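Local coordinates for CPXV203 protein (PDB 4HKJ) that probably binds assembled MHC class I molecules of the host and keeps them from reaching the cell surface, as a member of a poxvirus immune-evasion family, at residues 12-17 with 151-156; 27-32 with 77-82; 44-49 with 65-70. All coordinates share one frame; numbering follows the deposited sequence.

How the interactions relate
From the N terminus, the chain enters interaction 1 first, where 12-17 later meets 151-156 and closes the longest loop, 134 residues at its closest ends. Within it lies interaction 2, closing between 27-32 and 77-82, and within that interaction 3, between 44-49 and 65-70, so the three contacts nest without crossing. Interactions 1 and 2 both reach the five-stranded sheet, in which strands 15-25 and 81-88 are neighbours, but their centres are 34 Å apart, on opposite sides of the chain's centre. Interaction 3 ties the six-stranded sheet to the loop leading into strand 71-77 and touches interaction 1, Leu17 CD2 lying 3.8 Å from Ile68 O.

Interaction 1 of 3, residues 12-17 with 151-156; sequences EETWKL and MNECER
Trp15 and Lys16 pair with Asn152 and Met151 (a selenomethionine) in the last rungs of an antiparallel beta ladder, just where the second strand turns into a helix. Lys16 N gives a nearly straight bond to Met151 O (3.2 Å, 175° at the hydrogen), although it stands above the carbonyl plane. The return bond from Met151 N to Lys16 O is weak. Beyond this pair Glu153 N donates to Thr14 O from almost straight ahead of the carbonyl, while Asn152 CA packs on the same oxygen at 3.2 Å.

With Asn152 CG between its backbone N and carbonyl carbon (chi1 52°), OD1 turns back to accept from Glu155 N at 3.1 Å as the N-cap of helix 153-158, and ND2 reaches Glu12 O in a weak bond. Its CB sits over a face of the Trp15 indole, 3.9 Å from the centroid of the five-membered ring, in a CH-pi contact; amide and indole planes are 52° apart.

On the Lys16-Met151 side of the sheet, Glu153 bends at chi2 and brings OE2 obliquely across the extended lysine, 3.3 Å from Lys16 CD, with a long salt bridge to NZ. Arg156 binds the same carboxylate from the next helical turn, so one acid probably offsets two cations.

The contact, at the border of the five-stranded sheet, takes in parts of helix 9-13 and helix 153-158; a disulfide ties Cys154 to Cys7, just before helix 9-13. Thr14 OG1 bonds back to Met10 O, and beyond Trp15 lie Phe150, Ala93 and Pro94.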
loop_
_atom_site.group_PDB
_atom_site.type_symbol
_atom_site.label_atom_id
_atom_site.label_comp_id
_atom_site.label_asym_id
_atom_site.label_seq_id
_atom_site.Cartn_x
_atom_site.Cartn_y
_atom_site.Cartn_z
ATOM N N GLU D 12 -0.366 23.882 -16.975
ATOM C CA GLU D 12 0.702 23.071 -17.549
ATOM C C GLU D 12 2.081 23.521 -17.073
ATOM O O GLU D 12 3.074 22.826 -17.283
ATOM C CB GLU D 12 0.641 23.102 -19.078
ATOM C CG GLU D 12 -0.624 22.496 -19.666
ATOM C CD GLU D 12 -0.627 22.511 -21.183
ATOM O OE1 GLU D 12 0.421 22.841 -21.779
ATOM O OE2 GLU D 12 -1.678 22.196 -21.780
ATOM N N GLU D 13 2.137 24.683 -16.428
ATOM C CA GLU D 13 3.406 25.247 -15.975
ATOM C C GLU D 13 3.559 25.211 -14.454
ATOM O O GLU D 13 4.664 25.361 -13.932
ATOM C CB GLU D 13 3.575 26.681 -16.489
ATOM C CG GLU D 13 3.611 26.804 -18.008
ATOM C CD GLU D 13 3.998 28.196 -18.474
ATOM O OE1 GLU D 13 4.409 29.017 -17.624
ATOM O OE2 GLU D 13 3.893 28.472 -19.688
ATOM N N THR D 14 2.451 25.014 -13.747
ATOM C CA THR D 14 2.480 24.951 -12.290
ATOM C C THR D 14 2.817 23.543 -11.819
ATOM O O THR D 14 1.976 22.648 -11.877
ATOM C CB THR D 14 1.128 25.364 -11.677
ATOM O OG1 THR D 14 0.737 26.647 -12.182
ATOM C CG2 THR D 14 1.227 25.426 -10.159
ATOM N N TRP D 15 4.046 23.349 -11.350
ATOM C CA TRP D 15 4.480 22.043 -10.864
ATOM C C TRP D 15 4.482 21.976 -9.339
ATOM O O TRP D 15 4.963 22.888 -8.671
ATOM C CB TRP D 15 5.864 21.699 -11.418
ATOM C CG TRP D 15 5.834 21.264 -12.848
ATOM C CD1 TRP D 15 5.621 22.051 -13.941
ATOM C CD2 TRP D 15 6.026 19.933 -13.344
ATOM N NE1 TRP D 15 5.665 21.294 -15.087
ATOM C CE2 TRP D 15 5.913 19.991 -14.748
ATOM C CE3 TRP D 15 6.283 18.701 -12.739
ATOM C CZ2 TRP D 15 6.048 18.862 -15.554
ATOM C CZ3 TRP D 15 6.416 17.581 -13.540
ATOM C CH2 TRP D 15 6.299 17.670 -14.933
ATOM N N LYS D 16 3.938 20.892 -8.796
ATOM C CA LYS D 16 3.863 20.720 -7.351
ATOM C C LYS D 16 4.582 19.457 -6.887
ATOM O O LYS D 16 4.530 18.420 -7.552
ATOM C CB LYS D 16 2.406 20.697 -6.884
ATOM C CG LYS D 16 1.634 21.959 -7.222
ATOM C CD LYS D 16 0.298 22.007 -6.502
ATOM C CE LYS D 16 -0.418 23.322 -6.771
ATOM N NZ LYS D 16 -1.704 23.419 -6.029
ATOM N N LEU D 17 5.250 19.551 -5.742
ATOM C CA LEU D 17 5.987 18.422 -5.190
ATOM C C LEU D 17 5.513 18.070 -3.785
ATOM O O LEU D 17 5.451 18.928 -2.905
ATOM C CB LEU D 17 7.487 18.719 -5.167
ATOM C CG LEU D 17 8.377 17.667 -4.493
ATOM C CD1 LEU D 17 8.255 16.322 -5.193
ATOM C CD2 LEU D 17 9.825 18.128 -4.458
HETATM N N MSE D 151 4.119 16.417 -10.280
HETATM C CA MSE D 151 3.497 16.656 -11.579
HETATM C C MSE D 151 2.784 18.001 -11.611
HETATM O O MSE D 151 2.601 18.639 -10.578
HETATM C CB MSE D 151 2.511 15.535 -11.910
HETATM C CG MSE D 151 1.465 15.298 -10.835
HETATM SE SE MSE D 151 0.339 13.750 -11.204
HETATM C CE MSE D 151 -0.640 13.685 -9.518
ATOM N N ASN D 152 2.383 18.428 -12.804
ATOM C CA ASN D 152 1.682 19.698 -12.955
ATOM C C ASN D 152 0.176 19.576 -12.735
ATOM O O ASN D 152 -0.361 18.471 -12.657
ATOM C CB ASN D 152 1.990 20.344 -14.311
ATOM C CG ASN D 152 1.760 19.401 -15.476
ATOM O OD1 ASN D 152 0.977 18.457 -15.383
ATOM N ND2 ASN D 152 2.444 19.658 -16.585
ATOM N N GLU D 153 -0.497 20.719 -12.637
ATOM C CA GLU D 153 -1.925 20.748 -12.332
ATOM C C GLU D 153 -2.789 20.148 -13.438
ATOM O O GLU D 153 -3.897 19.681 -13.180
ATOM C CB GLU D 153 -2.381 22.176 -12.025
ATOM C CG GLU D 153 -1.937 22.684 -10.664
ATOM C CD GLU D 153 -2.539 21.886 -9.525
ATOM O OE1 GLU D 153 -3.761 22.004 -9.297
ATOM O OE2 GLU D 153 -1.791 21.139 -8.862
ATOM N N CYS D 154 -2.280 20.163 -14.665
ATOM C CA CYS D 154 -3.009 19.597 -15.793
ATOM C C CYS D 154 -3.085 18.078 -15.687
ATOM O O CYS D 154 -4.169 17.496 -15.734
ATOM C CB CYS D 154 -2.353 19.998 -17.114
ATOM S SG CYS D 154 -3.243 19.434 -18.583
ATOM N N GLU D 155 -1.925 17.443 -15.545
ATOM C CA GLU D 155 -1.847 15.990 -15.460
ATOM C C GLU D 155 -2.498 15.452 -14.188
ATOM O O GLU D 155 -3.051 14.353 -14.184
ATOM C CB GLU D 155 -0.393 15.523 -15.551
ATOM C CG GLU D 155 0.208 15.648 -16.941
ATOM C CD GLU D 155 1.675 15.268 -16.976
ATOM O OE1 GLU D 155 2.280 15.141 -15.892
ATOM O OE2 GLU D 155 2.221 15.095 -18.087
ATOM N N ARG D 156 -2.425 16.230 -13.113
ATOM C CA ARG D 156 -3.048 15.846 -11.851
ATOM C C ARG D 156 -4.566 15.827 -11.998
ATOM O O ARG D 156 -5.247 14.958 -11.451
ATOM C CB ARG D 156 -2.638 16.808 -10.732
ATOM C CG ARG D 156 -3.178 16.434 -9.358
ATOM C CD ARG D 156 -2.939 17.539 -8.340
ATOM N NE ARG D 156 -3.601 18.783 -8.721
ATOM C CZ ARG D 156 -4.869 19.073 -8.444
ATOM N NH1 ARG D 156 -5.622 18.205 -7.783
ATOM N NH2 ARG D 156 -5.384 20.232 -8.832
#

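Interaction 2 of 3, residues 27-32 with 77-82; sequences DFYSKR and FGVTHS
The Tyr29 ring receives Val79 on one face: CG2 stands over the middle of the ring, 4.0 Å from its centroid and 12° off the normal, in a CH-pi contact. The two side chains run side by side in the same direction, so that Val79 CB also comes to 3.9 Å from Tyr29 CG at the root of the ring. Tyr29 has CG anti to its carbonyl carbon (chi1 -73°), which sets the ring alongside the valine. The second flat group lies within 77-82: the imidazole of His81 has Thr80 OG1 3.4 Å above its plane, displaced toward the rim.

Beneath the tyrosine, the backbones meet at a single carbonyl. Val79 O accepts from Ser30 N at 2.8 Å, the donor tilted from the carbonyl plane, and weakly from Ser30 OG at 3.2 Å. Tyr29 CA adds a CA-H...O contact of 3.3 Å to the same oxygen. Ser30 OG, lying between its own backbone N and carbonyl carbon (chi1 53°), points at the turn's carbonyls, with Thr80 O 3.3 Å away; Ser82 OG, 3.7 Å from Ser30 OG, bonds weakly to His76 and Asn51.

Val79 N and Thr80 OG1 of the turn, and Arg32 of 27-32, bond to acidic side chains on the chain of another protein. Ser30 also packs on Ala25 and His76, while Phe28 packs on Tyr53 of strand 53-59 and on Cys140. The loop holding 27-32 follows strand 15-25. Segment 77-82 forms the turn between strands 71-77 and 81-88, where backbone bonds link Thr80 to Ala25 and Ser82 to Ile23 of strand 15-25.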
loop_
_atom_site.group_PDB
_atom_site.type_symbol
_atom_site.label_atom_id
_atom_site.label_comp_id
_atom_site.label_asym_id
_atom_site.label_seq_id
_atom_site.Cartn_x
_atom_site.Cartn_y
_atom_site.Cartn_z
ATOM N N ASP D 27 10.086 -0.648 19.703
ATOM C CA ASP D 27 10.466 -0.852 21.103
ATOM C C ASP D 27 10.257 0.373 21.998
ATOM O O ASP D 27 10.763 0.417 23.120
ATOM C CB ASP D 27 11.914 -1.351 21.209
ATOM C CG ASP D 27 12.120 -2.687 20.523
ATOM O OD1 ASP D 27 11.167 -3.495 20.492
ATOM O OD2 ASP D 27 13.234 -2.929 20.012
ATOM N N PHE D 28 9.511 1.358 21.507
ATOM C CA PHE D 28 9.173 2.530 22.310
ATOM C C PHE D 28 7.943 3.247 21.765
ATOM O O PHE D 28 7.540 3.028 20.623
ATOM C CB PHE D 28 10.363 3.494 22.413
ATOM C CG PHE D 28 10.471 4.464 21.266
ATOM C CD1 PHE D 28 11.022 4.074 20.056
ATOM C CD2 PHE D 28 10.041 5.773 21.408
ATOM C CE1 PHE D 28 11.127 4.968 19.005
ATOM C CE2 PHE D 28 10.144 6.670 20.362
ATOM C CZ PHE D 28 10.688 6.268 19.159
ATOM N N TYR D 29 7.346 4.098 22.593
ATOM C CA TYR D 29 6.169 4.858 22.189
ATOM C C TYR D 29 6.541 6.280 21.782
ATOM O O TYR D 29 7.040 7.057 22.596
ATOM C CB TYR D 29 5.136 4.902 23.318
ATOM C CG TYR D 29 4.394 3.602 23.545
ATOM C CD1 TYR D 29 4.610 2.500 22.726
ATOM C CD2 TYR D 29 3.468 3.482 24.572
ATOM C CE1 TYR D 29 3.931 1.313 22.932
ATOM C CE2 TYR D 29 2.784 2.301 24.786
ATOM C CZ TYR D 29 3.018 1.220 23.964
ATOM O OH TYR D 29 2.336 0.044 24.175
ATOM N N SER D 30 6.296 6.614 20.520
ATOM C CA SER D 30 6.541 7.964 20.028
ATOM C C SER D 30 5.430 8.901 20.485
ATOM O O SER D 30 4.249 8.571 20.386
ATOM C CB SER D 30 6.659 7.973 18.503
ATOM O OG SER D 30 5.541 7.348 17.899
ATOM N N LYS D 31 5.818 10.067 20.991
ATOM C CA LYS D 31 4.857 11.026 21.526
ATOM C C LYS D 31 4.504 12.109 20.509
ATOM O O LYS D 31 5.374 12.620 19.803
ATOM C CB LYS D 31 5.400 11.665 22.806
ATOM C CG LYS D 31 4.435 12.627 23.481
ATOM C CD LYS D 31 5.021 13.196 24.762
ATOM C CE LYS D 31 4.058 14.170 25.421
ATOM N NZ LYS D 31 4.616 14.727 26.683
ATOM N N ARG D 32 3.221 12.449 20.441
ATOM C CA ARG D 32 2.749 13.515 19.568
ATOM C C ARG D 32 3.208 14.870 20.084
ATOM O O ARG D 32 3.102 15.156 21.277
ATOM C CB ARG D 32 1.224 13.489 19.477
ATOM C CG ARG D 32 0.629 14.646 18.692
ATOM C CD ARG D 32 -0.883 14.535 18.586
ATOM N NE ARG D 32 -1.547 14.656 19.883
ATOM C CZ ARG D 32 -1.998 13.627 20.595
ATOM N NH1 ARG D 32 -1.860 12.390 20.139
ATOM N NH2 ARG D 32 -2.589 13.835 21.763
ATOM N N PHE D 77 -0.276 9.729 14.998
ATOM C CA PHE D 77 -1.428 8.877 15.271
ATOM C C PHE D 77 -1.025 7.699 16.149
ATOM O O PHE D 77 0.014 7.076 15.928
ATOM C CB PHE D 77 -2.039 8.369 13.965
ATOM C CG PHE D 77 -2.696 9.441 13.145
ATOM C CD1 PHE D 77 -3.676 10.251 13.694
ATOM C CD2 PHE D 77 -2.328 9.644 11.827
ATOM C CE1 PHE D 77 -4.279 11.241 12.942
ATOM C CE2 PHE D 77 -2.927 10.631 11.069
ATOM C CZ PHE D 77 -3.904 11.431 11.627
ATOM N N GLY D 78 -1.852 7.399 17.143
ATOM C CA GLY D 78 -1.577 6.302 18.051
ATOM C C GLY D 78 -0.329 6.538 18.877
ATOM O O GLY D 78 -0.098 7.644 19.365
ATOM N N VAL D 79 0.484 5.498 19.024
ATOM C CA VAL D 79 1.687 5.580 19.842
ATOM C C VAL D 79 2.944 5.157 19.080
ATOM O O VAL D 79 4.037 5.135 19.645
ATOM C CB VAL D 79 1.563 4.716 21.112
ATOM C CG1 VAL D 79 0.483 5.265 22.027
ATOM C CG2 VAL D 79 1.270 3.270 20.743
ATOM N N THR D 80 2.789 4.825 17.802
ATOM C CA THR D 80 3.916 4.346 17.003
ATOM C C THR D 80 4.117 5.121 15.699
ATOM O O THR D 80 5.248 5.317 15.255
ATOM C CB THR D 80 3.778 2.845 16.671
ATOM O OG1 THR D 80 2.497 2.599 16.076
ATOM C CG2 THR D 80 3.919 2.003 17.929
ATOM N N HIS D 81 3.020 5.560 15.091
ATOM C CA HIS D 81 3.084 6.188 13.774
ATOM C C HIS D 81 3.420 7.679 13.822
ATOM O O HIS D 81 2.829 8.439 14.592
ATOM C CB HIS D 81 1.770 5.975 13.017
ATOM C CG HIS D 81 1.383 4.537 12.870
ATOM N ND1 HIS D 81 1.962 3.701 11.941
ATOM C CD2 HIS D 81 0.469 3.788 13.533
ATOM C CE1 HIS D 81 1.424 2.498 12.038
ATOM N NE2 HIS D 81 0.516 2.524 12.996
ATOM N N SER D 82 4.372 8.084 12.986
ATOM C CA SER D 82 4.735 9.489 12.835
ATOM C C SER D 82 4.892 9.823 11.354
ATOM O O SER D 82 5.702 9.212 10.657
ATOM C CB SER D 82 6.030 9.795 13.586
ATOM O OG SER D 82 5.897 9.508 14.965
#

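Interaction 3 of 3, residues 44-49 with 65-70; sequences GGLITE and NPFIIA
Gly45 and Leu46, of strand 45-50, pack against Phe67 and Ile69 of the loop that crosses from one sheet of this beta-sandwich to the other, in the fold of the poxvirus T4 family. The contact is mainly apolar and of two kinds.

The first is CH-pi. Gly45 CA lies over one face of the Phe67 ring, 4.0 Å from the centroid and 24° off the normal, shifted toward the rim, with CE1 its nearest ring atom at 3.7 Å. The glycine has a phi of 149°, a backbone angle few other residues adopt, and its bare alpha carbon lets the ring settle directly on the main chain. Phe67 swings its ring there by placing CG anti to the backbone N (chi1 -162°).

The second is aliphatic. One methyl, Leu46 CD2, serves both loop residues, lying 3.8 Å from Phe67 CE2 and 3.9 Å from Ile69 CG2; the leucine crosses each of these side chains at about a right angle.

Around this cluster, Leu46 and Phe67 also rest on Val57 of strand 53-59, and Leu46 and Ile69 on Phe86 of strand 81-88, so both sheets contribute. At the rim of the Phe67 ring, in its plane, lies the carbonyl oxygen of Ile69.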
loop_
_atom_site.group_PDB
_atom_site.type_symbol
_atom_site.label_atom_id
_atom_site.label_comp_id
_atom_site.label_asym_id
_atom_site.label_seq_id
_atom_site.Cartn_x
_atom_site.Cartn_y
_atom_site.Cartn_z
ATOM N N GLY D 44 23.544 22.882 3.162
ATOM C CA GLY D 44 22.351 23.205 2.401
ATOM C C GLY D 44 21.239 22.185 2.560
ATOM O O GLY D 44 21.425 21.002 2.275
ATOM N N GLY D 45 20.081 22.646 3.020
ATOM C CA GLY D 45 18.937 21.774 3.218
ATOM C C GLY D 45 18.047 22.225 4.359
ATOM O O GLY D 45 17.862 23.422 4.578
ATOM N N LEU D 46 17.492 21.261 5.087
ATOM C CA LEU D 46 16.618 21.564 6.216
ATOM C C LEU D 46 16.689 20.498 7.307
ATOM O O LEU D 46 16.930 19.324 7.027
ATOM C CB LEU D 46 15.171 21.767 5.747
ATOM C CG LEU D 46 14.475 20.674 4.929
ATOM C CD1 LEU D 46 13.863 19.591 5.814
ATOM C CD2 LEU D 46 13.414 21.281 4.020
ATOM N N ILE D 47 16.478 20.921 8.550
ATOM C CA ILE D 47 16.432 20.005 9.683
ATOM C C ILE D 47 15.109 20.178 10.418
ATOM O O ILE D 47 14.718 21.298 10.743
ATOM C CB ILE D 47 17.582 20.266 10.672
ATOM C CG1 ILE D 47 18.926 20.304 9.941
ATOM C CG2 ILE D 47 17.596 19.207 11.763
ATOM C CD1 ILE D 47 20.106 20.531 10.856
ATOM N N THR D 48 14.419 19.072 10.680
ATOM C CA THR D 48 13.131 19.138 11.365
ATOM C C THR D 48 13.071 18.280 12.626
ATOM O O THR D 48 13.407 17.098 12.604
ATOM C CB THR D 48 11.959 18.775 10.421
ATOM O OG1 THR D 48 10.735 18.752 11.166
ATOM C CG2 THR D 48 12.183 17.418 9.774
ATOM N N GLU D 49 12.646 18.891 13.727
ATOM C CA GLU D 49 12.481 18.178 14.988
ATOM C C GLU D 49 11.000 17.985 15.295
ATOM O O GLU D 49 10.208 18.917 15.168
ATOM C CB GLU D 49 13.147 18.939 16.138
ATOM C CG GLU D 49 14.633 19.202 15.953
ATOM C CD GLU D 49 14.914 20.501 15.221
ATOM O OE1 GLU D 49 13.950 21.151 14.765
ATOM O OE2 GLU D 49 16.101 20.874 15.105
ATOM N N ASN D 65 21.950 26.951 -4.351
ATOM C CA ASN D 65 20.776 26.866 -5.209
ATOM C C ASN D 65 19.506 26.763 -4.371
ATOM O O ASN D 65 19.552 26.300 -3.231
ATOM C CB ASN D 65 20.887 25.659 -6.147
ATOM C CG ASN D 65 21.982 25.822 -7.184
ATOM O OD1 ASN D 65 22.365 26.939 -7.530
ATOM N ND2 ASN D 65 22.488 24.703 -7.690
ATOM N N PRO D 66 18.366 27.204 -4.928
ATOM C CA PRO D 66 17.089 27.079 -4.215
ATOM C C PRO D 66 16.742 25.621 -3.923
ATOM O O PRO D 66 16.714 24.802 -4.842
ATOM C CB PRO D 66 16.076 27.685 -5.197
ATOM C CG PRO D 66 16.759 27.667 -6.529
ATOM C CD PRO D 66 18.205 27.877 -6.228
ATOM N N PHE D 67 16.492 25.309 -2.655
ATOM C CA PHE D 67 16.158 23.947 -2.252
ATOM C C PHE D 67 14.793 23.561 -2.812
ATOM O O PHE D 67 13.875 24.379 -2.851
ATOM C CB PHE D 67 16.179 23.825 -0.725
ATOM C CG PHE D 67 16.274 22.411 -0.228
ATOM C CD1 PHE D 67 17.458 21.699 -0.342
ATOM C CD2 PHE D 67 15.186 21.798 0.370
ATOM C CE1 PHE D 67 17.550 20.399 0.117
ATOM C CE2 PHE D 67 15.273 20.498 0.832
ATOM C CZ PHE D 67 16.456 19.797 0.706
ATOM N N ILE D 68 14.664 22.312 -3.252
ATOM C CA ILE D 68 13.459 21.871 -3.948
ATOM C C ILE D 68 12.257 21.714 -3.012
ATOM O O ILE D 68 11.117 21.616 -3.466
ATOM C CB ILE D 68 13.706 20.559 -4.735
ATOM C CG1 ILE D 68 12.742 20.448 -5.919
ATOM C CG2 ILE D 68 13.597 19.351 -3.822
ATOM C CD1 ILE D 68 13.028 19.281 -6.838
ATOM N N ILE D 69 12.517 21.696 -1.709
ATOM C CA ILE D 69 11.448 21.606 -0.718
ATOM C C ILE D 69 11.219 22.956 -0.042
ATOM O O ILE D 69 12.170 23.619 0.374
ATOM C CB ILE D 69 11.755 20.534 0.348
ATOM C CG1 ILE D 69 11.934 19.169 -0.316
ATOM C CG2 ILE D 69 10.646 20.477 1.387
ATOM C CD1 ILE D 69 12.226 18.048 0.659
ATOM N N ALA D 70 9.956 23.361 0.062
ATOM C CA ALA D 70 9.612 24.667 0.619
ATOM C C ALA D 70 8.875 24.584 1.957
ATOM O O ALA D 70 9.120 25.389 2.855
ATOM C CB ALA D 70 8.800 25.474 -0.386
#